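Local coordinates for protein metagenomic carboxyl esterase MGS0156 (Uncultured organism, PDB 5D8M) that probably hydrolyses carboxylic ester bonds as an esterase of the alpha/beta-hydrolase type, at residues Val182-Ala187 and Leu300-Pro305; Leu105-Ala110 and Val153-Ser158. All blocks are in the same frame, centred on the assembly; numbering follows the deposited sequence. Where two conformers were deposited one is given.

Contact 1: Val182-Ala187 and Leu300-Pro305; sequences VSVAGA and LAVAMP
Val184 holds CG1 anti to its backbone N (chi1 -174°), which sends this methyl out from strand 178-184 toward Val302. In Val302, chi1 of 72° puts CG2 anti to the backbone N and wedges CG1 between N and the carbonyl carbon. Both of its methyls therefore meet the strand segment. Val184 CG1 lies 3.8 Å from Val302 CG2 and 4.0 Å from Val302 CG1. The two side chains lie alongside one another, pointing opposite ways. Ala185, next in the chain, has a left-handed backbone, and its CB reaches Val302 CG1 at 4.1 Å. Ala303 adds a looser touch, with its CB 4.5 Å from Val184 CG1. The partner loop is curled tightly: Leu300 O accepts from both Ala303 N and Met304 N, and Val302 and Ala303 sit on this turn. Leu327 of helix 324-338 and Pro295 also pack on Val302. The contact thus joins strand 178-184, where it leads into Ala185, to the loop just after His299, a histidine consistent with the catalytic one of an alpha/beta hydrolase. No hydrogen bond crosses it. Only buried methyl groups meet, so cohesion here probably rests on dispersion and the exclusion of water.

Contact 2: Leu105-Ala110 and Val153-Ser158; sequences LLFDDA and VFVTHS
Leu106 and Phe107 are the two corner residues of a type II turn from Leu105 to Asp108, and Leu106 comes nearest to strand 151-157 at His157, with their CA atoms 8.0 Å apart. The side chain of Leu106 reaches across by its two methyls. CG stands anti to the backbone N (chi1 -178°), and the branch then splits over the strand. CD1 touches His157 CB at 3.6 Å, and CD2 sits 4.1 Å from Val155 O. The CD1 methyl also reaches the start of the imidazole, 4.2 Å from His157 CG. Phe107 comes in beside it with one corner of its ring. Its CE2 meets Val155 CG1 at 3.9 Å, and the two side chains lie roughly perpendicular. Leu91 of strand 87-92 touches both Leu106 and Val155. The far end of His157 is polar, and its NE2 is hydrogen-bonded to His299 O, outside these segments. Ser158 follows with phi 57° and psi -126°, a turn consistent with the nucleophile elbow of alpha/beta hydrolases. Across the contact itself no hydrogen bond forms. His157 thus offers CB and CG to Leu106 while NE2 is bonded to His299 O, so apolar packing and polar anchoring meet in one buried residue beside the probable active site.

From the N terminus, the loop 105-110 comes first, after strand 87-92. Contact 2 closes when strand 151-157 returns to it, 43 residues on. Contact 1 opens only afterwards, on strand 178-184, and closes through the loop 300-305, 113 residues later. The two closures are in series, neither nested nor crossed. Their strands are neighbours in the parallel sheet, where Val182 N probably bonds to Phe154 O (2.8 Å). The loop segments 105-110 and 300-305 also join, with Phe107 N 2.8 Å from Ala303 O in a probable hydrogen bond. Together the contacts gather two connecting loops over the ends of adjacent central strands.

Contact 1: Val182-Ala187 and Leu300-Pro305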
loop_
_atom_site.group_PDB
_atom_site.type_symbol
_atom_site.label_atom_id
_atom_site.label_comp_id
_atom_site.label_asym_id
_atom_site.label_seq_id
_atom_site.Cartn_x
_atom_site.Cartn_y
_atom_site.Cartn_z
ATOM N N VAL A 182 4.458 -2.242 6.526
ATOM C CA VAL A 182 4.848 -2.148 5.138
ATOM C C VAL A 182 3.738 -1.474 4.362
ATOM O O VAL A 182 2.589 -1.906 4.398
ATOM C CB VAL A 182 5.109 -3.529 4.527
ATOM C CG1 VAL A 182 5.550 -3.360 3.076
ATOM C CG2 VAL A 182 6.171 -4.260 5.351
ATOM N N SER A 183 4.087 -0.395 3.687
ATOM C CA SER A 183 3.170 0.332 2.841
ATOM C C SER A 183 3.337 -0.105 1.380
ATOM O O SER A 183 4.444 -0.019 0.831
ATOM C CB SER A 183 3.460 1.848 2.990
ATOM O OG SER A 183 2.511 2.633 2.297
ATOM N N VAL A 184 2.252 -0.547 0.754
ATOM C CA VAL A 184 2.231 -0.888 -0.659
ATOM C C VAL A 184 1.295 0.070 -1.406
ATOM O O VAL A 184 0.073 -0.001 -1.243
ATOM C CB VAL A 184 1.759 -2.352 -0.875
ATOM C CG1 VAL A 184 1.867 -2.744 -2.331
ATOM C CG2 VAL A 184 2.575 -3.323 0.033
ATOM N N ALA A 185 1.868 0.960 -2.220
ATOM C CA ALA A 185 1.113 2.049 -2.821
ATOM C C ALA A 185 0.256 2.753 -1.753
ATOM O O ALA A 185 -0.909 3.078 -1.981
ATOM C CB ALA A 185 0.238 1.535 -3.966
ATOM N N GLY A 186 0.840 2.983 -0.584
ATOM C CA GLY A 186 0.121 3.638 0.485
ATOM C C GLY A 186 -0.007 5.120 0.245
ATOM O O GLY A 186 0.920 5.767 -0.242
ATOM N N ALA A 187 -1.153 5.672 0.606
ATOM C CA ALA A 187 -1.430 7.089 0.368
ATOM C C ALA A 187 -0.864 7.931 1.496
ATOM O O ALA A 187 -1.601 8.653 2.168
ATOM C CB ALA A 187 -2.952 7.318 0.237
ATOM N N LEU A 300 -3.953 -0.804 -8.641
ATOM C CA LEU A 300 -4.708 -2.013 -8.300
ATOM C C LEU A 300 -3.918 -3.291 -8.543
ATOM O O LEU A 300 -3.970 -4.247 -7.757
ATOM C CB LEU A 300 -6.017 -2.029 -9.093
ATOM C CG LEU A 300 -6.962 -0.915 -8.666
ATOM C CD1 LEU A 300 -8.236 -0.974 -9.524
ATOM C CD2 LEU A 300 -7.307 -1.012 -7.179
ATOM N N ALA A 301 -3.129 -3.304 -9.597
ATOM C CA ALA A 301 -2.374 -4.517 -9.937
ATOM C C ALA A 301 -1.383 -4.917 -8.845
ATOM O O ALA A 301 -1.126 -6.094 -8.621
ATOM C CB ALA A 301 -1.642 -4.326 -11.264
ATOM N N VAL A 302 -0.815 -3.941 -8.154
ATOM C CA VAL A 302 0.230 -4.267 -7.186
ATOM C C VAL A 302 -0.324 -5.050 -5.979
ATOM O O VAL A 302 0.437 -5.714 -5.273
ATOM C CB VAL A 302 0.968 -2.958 -6.743
ATOM C CG1 VAL A 302 0.059 -2.081 -5.834
ATOM C CG2 VAL A 302 2.306 -3.285 -6.073
ATOM N N ALA A 303 -1.644 -5.064 -5.765
ATOM C CA ALA A 303 -2.148 -5.618 -4.509
ATOM C C ALA A 303 -3.546 -6.231 -4.521
ATOM O O ALA A 303 -3.857 -7.030 -3.648
ATOM C CB ALA A 303 -2.101 -4.526 -3.423
HETATM N N MSE A 304 -4.399 -5.829 -5.466
HETATM C CA MSE A 304 -5.802 -6.245 -5.489
HETATM C C MSE A 304 -6.096 -7.051 -6.741
HETATM O O MSE A 304 -6.220 -6.468 -7.826
HETATM C CB MSE A 304 -6.744 -5.018 -5.442
HETATM C CG MSE A 304 -6.748 -4.283 -4.113
HETATM SE SE MSE A 304 -7.945 -5.130 -2.842
HETATM C CE MSE A 304 -9.678 -4.594 -3.559
ATOM N N PRO A 305 -6.232 -8.382 -6.601
ATOM C CA PRO A 305 -6.556 -9.229 -7.743
ATOM C C PRO A 305 -8.032 -9.117 -8.148
ATOM O O PRO A 305 -8.917 -9.203 -7.297
ATOM C CB PRO A 305 -6.245 -10.646 -7.232
ATOM C CG PRO A 305 -6.472 -10.559 -5.733
ATOM C CD PRO A 305 -6.041 -9.161 -5.356
#

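Contact 2: Leu105-Ala110 and Val153-Ser158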
loop_
_atom_site.group_PDB
_atom_site.type_symbol
_atom_site.label_atom_id
_atom_site.label_comp_id
_atom_site.label_asym_id
_atom_site.label_seq_id
_atom_site.Cartn_x
_atom_site.Cartn_y
_atom_site.Cartn_z
ATOM N N LEU A 105 -10.253 -9.315 -2.929
ATOM C CA LEU A 105 -9.768 -9.188 -1.566
ATOM C C LEU A 105 -8.268 -8.980 -1.610
ATOM O O LEU A 105 -7.591 -9.623 -2.412
ATOM C CB LEU A 105 -10.090 -10.445 -0.742
ATOM C CG LEU A 105 -11.568 -10.759 -0.587
ATOM C CD1 LEU A 105 -11.750 -12.137 0.083
ATOM C CD2 LEU A 105 -12.234 -9.626 0.240
ATOM N N LEU A 106 -7.763 -8.113 -0.730
ATOM C CA LEU A 106 -6.364 -7.701 -0.734
ATOM C C LEU A 106 -5.402 -8.902 -0.764
ATOM O O LEU A 106 -5.498 -9.798 0.068
ATOM C CB LEU A 106 -6.070 -6.825 0.488
ATOM C CG LEU A 106 -4.636 -6.269 0.577
ATOM C CD1 LEU A 106 -4.364 -5.334 -0.539
ATOM C CD2 LEU A 106 -4.385 -5.579 1.922
ATOM N N PHE A 107 -4.497 -8.913 -1.743
ATOM C CA PHE A 107 -3.475 -9.958 -1.870
ATOM C C PHE A 107 -4.028 -11.372 -1.857
ATOM O O PHE A 107 -3.355 -12.312 -1.426
ATOM C CB PHE A 107 -2.412 -9.801 -0.763
ATOM C CG PHE A 107 -1.344 -8.783 -1.106
ATOM C CD1 PHE A 107 -0.499 -9.001 -2.180
ATOM C CD2 PHE A 107 -1.193 -7.619 -0.367
ATOM C CE1 PHE A 107 0.464 -8.077 -2.534
ATOM C CE2 PHE A 107 -0.227 -6.681 -0.691
ATOM C CZ PHE A 107 0.617 -6.909 -1.763
ATOM N N ASP A 108 -5.262 -11.540 -2.322
ATOM C CA ASP A 108 -5.927 -12.830 -2.122
ATOM C C ASP A 108 -5.182 -13.976 -2.801
ATOM O O ASP A 108 -5.083 -15.067 -2.247
ATOM C CB ASP A 108 -7.368 -12.791 -2.640
ATOM C CG ASP A 108 -8.294 -13.701 -1.854
ATOM O OD1 ASP A 108 -8.146 -13.805 -0.599
ATOM O OD2 ASP A 108 -9.194 -14.288 -2.487
ATOM N N ASP A 109 -4.673 -13.725 -4.005
ATOM C CA ASP A 109 -3.977 -14.760 -4.751
ATOM C C ASP A 109 -2.526 -14.967 -4.277
ATOM O O ASP A 109 -1.852 -15.887 -4.733
ATOM C CB ASP A 109 -4.012 -14.436 -6.248
ATOM C CG ASP A 109 -3.422 -13.043 -6.597
ATOM O OD1 ASP A 109 -3.174 -12.163 -5.707
ATOM O OD2 ASP A 109 -3.239 -12.842 -7.823
ATOM N N ALA A 110 -2.066 -14.128 -3.354
ATOM C CA ALA A 110 -0.713 -14.241 -2.791
ATOM C C ALA A 110 -0.636 -15.004 -1.461
ATOM O O ALA A 110 0.429 -15.444 -1.049
ATOM C CB ALA A 110 -0.114 -12.844 -2.593
ATOM N N VAL A 153 3.302 -7.982 11.490
ATOM C CA VAL A 153 3.795 -7.162 10.394
ATOM C C VAL A 153 2.617 -6.714 9.529
ATOM O O VAL A 153 2.028 -7.519 8.815
ATOM C CB VAL A 153 4.832 -7.928 9.538
ATOM C CG1 VAL A 153 5.227 -7.095 8.285
ATOM C CG2 VAL A 153 6.057 -8.267 10.384
ATOM N N PHE A 154 2.255 -5.437 9.609
ATOM C CA PHE A 154 1.194 -4.912 8.758
ATOM C C PHE A 154 1.686 -4.843 7.321
ATOM O O PHE A 154 2.820 -4.428 7.072
ATOM C CB PHE A 154 0.751 -3.511 9.204
ATOM C CG PHE A 154 -0.068 -3.501 10.479
ATOM C CD1 PHE A 154 -1.412 -3.822 10.451
ATOM C CD2 PHE A 154 0.515 -3.166 11.702
ATOM C CE1 PHE A 154 -2.189 -3.810 11.611
ATOM C CE2 PHE A 154 -0.256 -3.149 12.872
ATOM C CZ PHE A 154 -1.616 -3.466 12.820
ATOM N N VAL A 155 0.835 -5.280 6.395
ATOM C CA VAL A 155 1.050 -5.050 4.978
ATOM C C VAL A 155 -0.196 -4.366 4.464
ATOM O O VAL A 155 -1.287 -4.939 4.508
ATOM C CB VAL A 155 1.307 -6.347 4.203
ATOM C CG1 VAL A 155 1.556 -6.036 2.738
ATOM C CG2 VAL A 155 2.523 -7.079 4.807
ATOM N N THR A 156 -0.036 -3.114 4.050
ATOM C CA THR A 156 -1.166 -2.228 3.856
ATOM C C THR A 156 -1.187 -1.743 2.426
ATOM O O THR A 156 -0.141 -1.714 1.770
ATOM C CB THR A 156 -1.083 -1.012 4.839
ATOM O OG1 THR A 156 0.071 -0.205 4.540
ATOM C CG2 THR A 156 -0.917 -1.486 6.278
ATOM N N HIS A 157 -2.368 -1.353 1.942
ATOM C CA HIS A 157 -2.506 -0.844 0.584
ATOM C C HIS A 157 -3.305 0.460 0.617
ATOM O O HIS A 157 -4.323 0.562 1.325
ATOM C CB HIS A 157 -3.200 -1.892 -0.315
ATOM C CG HIS A 157 -3.426 -1.442 -1.732
ATOM N ND1 HIS A 157 -4.681 -1.380 -2.299
ATOM C CD2 HIS A 157 -2.558 -1.053 -2.696
ATOM C CE1 HIS A 157 -4.577 -0.982 -3.554
ATOM N NE2 HIS A 157 -3.299 -0.783 -3.822
ATOM N N SER A 158 -2.818 1.451 -0.130
ATOM C CA SER A 158 -3.571 2.682 -0.325
ATOM C C SER A 158 -3.920 3.373 1.006
ATOM O O SER A 158 -3.071 3.624 1.848
ATOM C CB SER A 158 -4.834 2.357 -1.118
ATOM O OG SER A 158 -5.504 3.525 -1.552
#